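Local coordinates for protein lysozyme (Penaeus vannamei, PDB 6UKC) that probably hydrolyses the beta-1,4 linkages of bacterial peptidoglycan and of chitodextrins, as a C-type lysozyme of glycosyl hydrolase family 22 with antimicrobial activity, at residues S52-Y55 and I60-K63; N73-P78 and L91-T96; L15-R18 and S23-D26. All blocks are in the same frame, centred on the assembly; numbering follows the deposited sequence.

The three contacts run from the sheet to the helical part of a small C-type lysozyme. Contact 1, partly buried, joins two neighbouring strands of the sheet through backbone pairing and a dense set of amide hydrogen bonds. Contact 2, also partly buried, has no hydrogen bond across it: a disulfide and a little apolar packing tie the loop after those strands to helix 88-105. Ile-60 of contact 1 packs on Cys-93 and Ala-94 of contact 2. Contact 3 lies at the surface, on the opposite side of the chain's centre from contact 1, and rests on one lysine-asparagine bond between consecutive helices; below it, Leu-16 packs on Leu-91 of contact 2.

Contact 1: residues S52-Y55 and I60-K63; sequences STDY and INNK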
loop_
_atom_site.group_PDB
_atom_site.type_symbol
_atom_site.label_atom_id
_atom_site.label_comp_id
_atom_site.label_asym_id
_atom_site.label_seq_id
_atom_site.Cartn_x
_atom_site.Cartn_y
_atom_site.Cartn_z
ATOM N N SER A 52 2.638 17.757 3.771
ATOM C CA SER A 52 2.096 16.661 2.932
ATOM C C SER A 52 1.261 15.742 3.821
ATOM O O SER A 52 1.301 15.884 5.058
ATOM C CB SER A 52 3.183 15.922 2.212
ATOM O OG SER A 52 3.903 15.086 3.102
ATOM N N THR A 53 0.482 14.871 3.210
ATOM C CA THR A 53 -0.443 13.961 3.925
ATOM C C THR A 53 -0.256 12.566 3.341
ATOM O O THR A 53 -0.094 12.457 2.096
ATOM C CB THR A 53 -1.896 14.452 3.839
ATOM O OG1 THR A 53 -1.920 15.719 4.501
ATOM C CG2 THR A 53 -2.897 13.510 4.475
ATOM N N ASP A 54 -0.265 11.558 4.215
ATOM C CA ASP A 54 -0.266 10.126 3.811
ATOM C C ASP A 54 -1.714 9.622 3.909
ATOM O O ASP A 54 -2.374 9.928 4.943
ATOM C CB ASP A 54 0.757 9.387 4.674
ATOM C CG ASP A 54 2.175 9.898 4.485
ATOM O OD1 ASP A 54 2.539 10.163 3.317
ATOM O OD2 ASP A 54 2.900 10.046 5.496
ATOM N N TYR A 55 -2.200 8.898 2.890
ATOM C CA TYR A 55 -3.627 8.507 2.770
ATOM C C TYR A 55 -3.824 6.986 2.657
ATOM O O TYR A 55 -3.178 6.303 1.831
ATOM C CB TYR A 55 -4.257 9.170 1.540
ATOM C CG TYR A 55 -4.420 10.669 1.606
ATOM C CD1 TYR A 55 -3.396 11.526 1.209
ATOM C CD2 TYR A 55 -5.607 11.232 2.057
ATOM C CE1 TYR A 55 -3.562 12.904 1.237
ATOM C CE2 TYR A 55 -5.786 12.607 2.103
ATOM C CZ TYR A 55 -4.771 13.443 1.661
ATOM O OH TYR A 55 -4.944 14.792 1.724
ATOM N N ILE A 60 -0.244 6.533 1.108
ATOM C CA ILE A 60 0.318 7.153 -0.118
ATOM C C ILE A 60 0.289 8.672 0.057
ATOM O O ILE A 60 -0.781 9.209 0.490
ATOM C CB ILE A 60 -0.481 6.695 -1.350
ATOM C CG1 ILE A 60 -0.297 5.198 -1.609
ATOM C CG2 ILE A 60 -0.095 7.538 -2.551
ATOM C CD1 ILE A 60 -1.423 4.550 -2.334
ATOM N N ASN A 61 1.400 9.315 -0.318
ATOM C CA ASN A 61 1.755 10.719 0.018
ATOM C C ASN A 61 1.264 11.640 -1.103
ATOM O O ASN A 61 1.590 11.331 -2.278
ATOM C CB ASN A 61 3.268 10.869 0.231
ATOM C CG ASN A 61 3.633 12.228 0.798
ATOM O OD1 ASN A 61 4.042 13.120 0.054
ATOM N ND2 ASN A 61 3.437 12.412 2.098
ATOM N N ASN A 62 0.556 12.734 -0.769
ATOM C CA ASN A 62 -0.020 13.698 -1.765
ATOM C C ASN A 62 1.059 14.578 -2.440
ATOM O O ASN A 62 0.710 15.297 -3.417
ATOM C CB ASN A 62 -1.126 14.582 -1.172
ATOM C CG ASN A 62 -0.692 15.399 0.026
ATOM O OD1 ASN A 62 0.389 15.185 0.567
ATOM N ND2 ASN A 62 -1.520 16.353 0.431
ATOM N N LYS A 63 2.323 14.538 -1.999
ATOM C CA LYS A 63 3.403 15.345 -2.636
ATOM C C LYS A 63 3.653 14.856 -4.071
ATOM O O LYS A 63 3.994 15.733 -4.892
ATOM C CB LYS A 63 4.717 15.366 -1.843
ATOM C CG LYS A 63 5.835 16.149 -2.534
ATOM C CD LYS A 63 6.824 16.880 -1.630
ATOM C CE LYS A 63 6.267 18.197 -1.123
ATOM N NZ LYS A 63 7.312 19.242 -0.936
HETATM O O HOH W 1 -0.981 17.762 3.193
#
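Tyr-55 and Ile-60 form an antiparallel hydrogen-bonded pair: Tyr-55 N donates to Ile-60 O at 2.8 Å, and Ile-60 N donates back to Tyr-55 O at 3.0 Å. Asp-54 and Asn-61 make the adjoining non-hydrogen-bonded pair, beyond which Asn-62 N reaches Thr-53 O. The result is a beta hairpin of strands 53-55 and 60-61, with strand 45-47 on the far side of 53-55; in C-type lysozymes this small sheet belongs to the beta domain beside the substrate cleft.

Side-chain amides supply the second group of bonds. Asn-61 extends CG anti to its backbone nitrogen (chi1 -170°), which carries ND2 between two acceptors of the facing segment. Asn-61 ND2 is 2.7 Å from Asp-54 OD1, met from above the carboxylate plane, and 2.9 Å from Ser-52 OG along a nearly straight N-H (173°), both in its amide plane. Ser-52 OG is also bonded by Asn-50, and Asp-54 OD2 by Asn-48. On the same amide, Asn-61 OD1 accepts from Lys-63 N at 3.0 Å, closing an Asx turn where the strand ends. Asn-62 OD1 takes the N-H of Thr-53 at 2.7 Å from above its carbonyl plane, while Asn-62 ND2 donates to a water that also bonds Thr-53 OG1.

Apolar contact gathers round the Tyr-55 ring. Thr-53 CG2, from the ring's own strand, lies over one face toward the rim; across the hairpin, Asn-62 CB meets the edge, 3.8 Å from Tyr-55 CE1.

With both amide ends of Asn-61 bonded, its rotation is fixed and its oxygen and nitrogen can be told apart. Asp-54, bonded through OD1 by Asn-61 and through OD2 by Asn-48, has its carboxylate rotation restrained by two amides.

Contact 2: residues N73-P78 and L91-T96; sequences NVCKIP and LRCAET
Cys-75 and Cys-93 are joined by a disulfide, Cys-75 SG to Cys-93 SG 2.1 Å, the two CB-SG arms turned 83° about it, a right-handed twist. Cys-93 throws its sulfur anti to the backbone nitrogen (chi1 -178°), out from helix 88-105 to the loop, whereas Cys-75 carries its own beside the backbone nitrogen. Nearly a turn further along the helix, Thr-96 borders the bridge: its CB is 4.1 Å from Cys-75 SG. The side chains of Thr-96 and Val-74 lie at an angle, Thr-96 CG2 meeting Val-74 CG1 at 4.1 Å. The disulfide is one of four in this C-type lysozyme, and it fastens the loop after strand 60-61 to the helix that follows; Cys-66 and Cys-79 are linked within the same loop. No hydrogen bond spans the two segments, so the covalent bridge and these few apolar touches do the joining. The loop shapes itself locally: residues 73-76 form a type I beta turn with Cys-75 inside it, and Asn-73 turns its amide back so that OD1 accepts from Ile-77 N at 3.0 Å. Val-74 also touches Trp-65 of the loop and Asp-100, further along helix 88-105.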
loop_
_atom_site.group_PDB
_atom_site.type_symbol
_atom_site.label_atom_id
_atom_site.label_comp_id
_atom_site.label_asym_id
_atom_site.label_seq_id
_atom_site.Cartn_x
_atom_site.Cartn_y
_atom_site.Cartn_z
ATOM N N ASN A 73 0.658 14.619 -9.074
ATOM C CA ASN A 73 -0.489 13.677 -9.091
ATOM C C ASN A 73 -0.160 12.509 -10.040
ATOM O O ASN A 73 -0.927 12.286 -11.002
ATOM C CB ASN A 73 -1.770 14.433 -9.477
ATOM C CG ASN A 73 -3.041 13.673 -9.160
ATOM O OD1 ASN A 73 -2.997 12.592 -8.578
ATOM N ND2 ASN A 73 -4.179 14.229 -9.526
ATOM N N VAL A 74 0.923 11.765 -9.792
ATOM C CA VAL A 74 1.366 10.715 -10.763
ATOM C C VAL A 74 0.227 9.712 -10.988
ATOM O O VAL A 74 -0.000 9.320 -12.136
ATOM C CB VAL A 74 2.673 10.028 -10.340
ATOM C CG1 VAL A 74 2.930 8.755 -11.132
ATOM C CG2 VAL A 74 3.855 10.978 -10.482
ATOM N N CYS A 75 -0.518 9.353 -9.950
ATOM C CA CYS A 75 -1.608 8.343 -10.039
ATOM C C CYS A 75 -2.879 8.949 -10.639
ATOM O O CYS A 75 -3.846 8.163 -10.884
ATOM C CB CYS A 75 -1.906 7.731 -8.678
ATOM S SG CYS A 75 -0.607 6.609 -8.114
ATOM N N LYS A 76 -2.878 10.276 -10.848
ATOM C CA LYS A 76 -3.969 11.023 -11.527
ATOM C C LYS A 76 -5.285 10.720 -10.819
ATOM O O LYS A 76 -6.241 10.305 -11.483
ATOM C CB LYS A 76 -3.987 10.681 -13.022
ATOM C CG LYS A 76 -2.815 11.293 -13.784
ATOM C CD LYS A 76 -2.823 12.831 -13.797
ATOM C CE LYS A 76 -1.472 13.496 -13.552
ATOM N NZ LYS A 76 -0.611 13.505 -14.760
ATOM N N ILE A 77 -5.295 10.906 -9.505
ATOM C CA ILE A 77 -6.429 10.536 -8.624
ATOM C C ILE A 77 -6.478 11.535 -7.468
ATOM O O ILE A 77 -5.424 11.957 -6.963
ATOM C CB ILE A 77 -6.268 9.061 -8.184
ATOM C CG1 ILE A 77 -7.585 8.453 -7.715
ATOM C CG2 ILE A 77 -5.182 8.891 -7.127
ATOM C CD1 ILE A 77 -8.491 8.059 -8.838
ATOM N N PRO A 78 -7.704 11.974 -7.070
ATOM C CA PRO A 78 -7.907 12.617 -5.777
ATOM C C PRO A 78 -7.527 11.662 -4.620
ATOM O O PRO A 78 -7.967 10.487 -4.609
ATOM C CB PRO A 78 -9.408 12.976 -5.709
ATOM C CG PRO A 78 -10.069 12.255 -6.866
ATOM C CD PRO A 78 -8.971 11.773 -7.794
ATOM N N LEU A 91 -4.841 0.154 -4.516
ATOM C CA LEU A 91 -4.008 -0.919 -5.101
ATOM C C LEU A 91 -3.457 -0.426 -6.446
ATOM O O LEU A 91 -2.197 -0.474 -6.638
ATOM C CB LEU A 91 -4.871 -2.176 -5.207
ATOM C CG LEU A 91 -4.207 -3.414 -5.813
ATOM C CD1 LEU A 91 -2.913 -3.786 -5.086
ATOM C CD2 LEU A 91 -5.178 -4.574 -5.802
ATOM N N ARG A 92 -4.338 0.082 -7.328
ATOM C CA ARG A 92 -3.901 0.560 -8.662
ATOM C C ARG A 92 -2.732 1.540 -8.453
ATOM O O ARG A 92 -1.675 1.374 -9.117
ATOM C CB ARG A 92 -5.080 1.144 -9.438
ATOM C CG ARG A 92 -4.769 1.468 -10.894
ATOM C CD ARG A 92 -6.016 1.926 -11.646
ATOM N NE ARG A 92 -6.922 0.793 -11.818
ATOM C CZ ARG A 92 -8.224 0.777 -11.512
ATOM N NH1 ARG A 92 -8.835 1.866 -11.077
ATOM N NH2 ARG A 92 -8.934 -0.321 -11.699
ATOM N N CYS A 93 -2.863 2.469 -7.497
ATOM C CA CYS A 93 -1.850 3.534 -7.285
ATOM C C CYS A 93 -0.583 2.957 -6.622
ATOM O O CYS A 93 0.572 3.374 -7.007
ATOM C CB CYS A 93 -2.431 4.692 -6.490
ATOM S SG CYS A 93 -1.252 6.042 -6.246
ATOM N N ALA A 94 -0.736 2.018 -5.686
ATOM C CA ALA A 94 0.430 1.338 -5.062
ATOM C C ALA A 94 1.213 0.603 -6.165
ATOM O O ALA A 94 2.446 0.720 -6.208
ATOM C CB ALA A 94 0.002 0.427 -3.920
ATOM N N GLU A 95 0.540 -0.073 -7.094
ATOM C CA GLU A 95 1.263 -0.797 -8.178
ATOM C C GLU A 95 2.029 0.187 -9.063
ATOM O O GLU A 95 3.083 -0.214 -9.596
ATOM C CB GLU A 95 0.284 -1.598 -9.024
ATOM C CG GLU A 95 -0.257 -2.788 -8.261
ATOM C CD GLU A 95 -1.269 -3.624 -9.017
ATOM O OE1 GLU A 95 -1.394 -4.812 -8.707
ATOM O OE2 GLU A 95 -1.931 -3.067 -9.897
ATOM N N THR A 96 1.484 1.387 -9.290
ATOM C CA THR A 96 2.186 2.482 -10.016
ATOM C C THR A 96 3.397 2.975 -9.206
ATOM O O THR A 96 4.467 3.253 -9.829
ATOM C CB THR A 96 1.239 3.653 -10.296
ATOM O OG1 THR A 96 0.236 3.104 -11.136
ATOM C CG2 THR A 96 1.905 4.838 -10.968
#

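Contact 3: residues L15-R18 and S23-D26; sequences LLKR and SNDD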
loop_
_atom_site.group_PDB
_atom_site.type_symbol
_atom_site.label_atom_id
_atom_site.label_comp_id
_atom_site.label_asym_id
_atom_site.label_seq_id
_atom_site.Cartn_x
_atom_site.Cartn_y
_atom_site.Cartn_z
ATOM N N LEU A 15 -8.894 -11.123 0.087
ATOM C CA LEU A 15 -9.495 -10.126 -0.839
ATOM C C LEU A 15 -8.582 -9.927 -2.052
ATOM O O LEU A 15 -9.099 -9.888 -3.202
ATOM C CB LEU A 15 -9.680 -8.793 -0.120
ATOM C CG LEU A 15 -10.137 -7.666 -1.036
ATOM C CD1 LEU A 15 -11.572 -7.915 -1.490
ATOM C CD2 LEU A 15 -9.985 -6.317 -0.365
ATOM N N LEU A 16 -7.286 -9.711 -1.805
ATOM C CA LEU A 16 -6.304 -9.502 -2.908
ATOM C C LEU A 16 -6.291 -10.746 -3.822
ATOM O O LEU A 16 -6.176 -10.583 -5.063
ATOM C CB LEU A 16 -4.929 -9.193 -2.316
ATOM C CG LEU A 16 -4.816 -7.887 -1.525
ATOM C CD1 LEU A 16 -3.447 -7.789 -0.874
ATOM C CD2 LEU A 16 -5.044 -6.668 -2.408
ATOM N N LYS A 17 -6.484 -11.947 -3.265
ATOM C CA LYS A 17 -6.493 -13.191 -4.071
ATOM C C LYS A 17 -7.823 -13.331 -4.825
ATOM O O LYS A 17 -7.798 -13.571 -6.037
ATOM C CB LYS A 17 -6.271 -14.423 -3.197
ATOM C CG LYS A 17 -6.290 -15.744 -3.968
ATOM C CD LYS A 17 -5.152 -15.898 -4.971
ATOM C CE LYS A 17 -3.788 -15.973 -4.305
ATOM N NZ LYS A 17 -2.725 -16.320 -5.266
ATOM N N ARG A 18 -8.950 -13.239 -4.130
ATOM C CA ARG A 18 -10.305 -13.502 -4.699
ATOM C C ARG A 18 -10.648 -12.457 -5.777
ATOM O O ARG A 18 -11.031 -12.861 -6.903
ATOM C CB ARG A 18 -11.340 -13.516 -3.566
ATOM C CG ARG A 18 -12.723 -13.991 -3.990
ATOM C CD ARG A 18 -13.776 -13.814 -2.918
ATOM N NE ARG A 18 -13.571 -12.547 -2.210
ATOM C CZ ARG A 18 -13.075 -12.422 -0.963
ATOM N NH1 ARG A 18 -12.748 -13.483 -0.243
ATOM N NH2 ARG A 18 -12.915 -11.222 -0.432
ATOM N N SER A 23 -0.798 -12.501 -7.448
ATOM C CA SER A 23 0.188 -13.551 -7.089
ATOM C C SER A 23 0.461 -13.515 -5.590
ATOM O O SER A 23 0.332 -12.415 -4.977
ATOM C CB SER A 23 1.490 -13.366 -7.853
ATOM O OG SER A 23 2.169 -12.188 -7.432
ATOM N N ASN A 24 0.900 -14.660 -5.063
ATOM C CA ASN A 24 1.342 -14.868 -3.660
ATOM C C ASN A 24 2.453 -13.881 -3.290
ATOM O O ASN A 24 2.405 -13.348 -2.162
ATOM C CB ASN A 24 1.820 -16.300 -3.444
ATOM C CG ASN A 24 0.674 -17.276 -3.389
ATOM O OD1 ASN A 24 -0.496 -16.890 -3.437
ATOM N ND2 ASN A 24 1.001 -18.546 -3.317
ATOM N N ASP A 25 3.412 -13.668 -4.198
ATOM C CA ASP A 25 4.515 -12.699 -4.009
ATOM C C ASP A 25 3.917 -11.305 -3.789
ATOM O O ASP A 25 4.337 -10.601 -2.857
ATOM C CB ASP A 25 5.479 -12.627 -5.198
ATOM C CG ASP A 25 6.713 -11.821 -4.818
ATOM O OD1 ASP A 25 7.499 -12.343 -3.991
ATOM O OD2 ASP A 25 6.829 -10.639 -5.244
ATOM N N ASP A 26 3.004 -10.897 -4.662
ATOM C CA ASP A 26 2.356 -9.577 -4.528
ATOM C C ASP A 26 1.666 -9.562 -3.179
ATOM O O ASP A 26 1.920 -8.582 -2.394
ATOM C CB ASP A 26 1.375 -9.286 -5.666
ATOM C CG ASP A 26 2.029 -8.932 -6.996
ATOM O OD1 ASP A 26 3.273 -9.132 -7.125
ATOM O OD2 ASP A 26 1.288 -8.474 -7.882
#
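The short connection between helix 9-20 and helix 24-38, two consecutive helices of the lysozyme's helical part, is bridged at the surface by Lys-17 and Asn-24. Lys-17 NZ donates to Asn-24 OD1 at 2.9 Å. The ammonium stands above the carbonyl plane of the amide, 36° out of it. The lysine leaves its helix with CG anti to the backbone nitrogen, then bends twice, at chi2 and chi3 (65° and 66°), which curls the chain round toward the start of the next helix. Lys-17 CE follows the ammonium in and lies 3.5 Å from Asn-24 OD1. Asn-24, whose CB starts off away from helix 9-20, brings only its oxygen end back to the lysine.

The site is a helix N-terminus. Ser-23 is the N-cap of helix 24-38, and its OG accepts from Asp-26 N at 3.2 Å, satisfying an N-H of the first turn that has no earlier carbonyl to pair with. The ammonium of Lys-17 is met by two neutral oxygens, Asn-24 OD1 and the carbonyl O of Leu-22, and the nearby C-terminal end of helix 9-20 may favour the positive charge as well. The same Asn-24 oxygen also bonds a glycerol, probably taken up from the crystallisation liquor. The lysine, which can only donate, fits the assignment of this end of the amide as oxygen.

Beneath the polar bridge the two helices meet through apolar side chains: Leu-16 is buried against Ile-27 and Trp-30 of helix 24-38, and Lys-17 touches Ile-27 as well. A backbone hydrogen bond between Leu-16 and Leu-22 holds the connection against the end of helix 9-20.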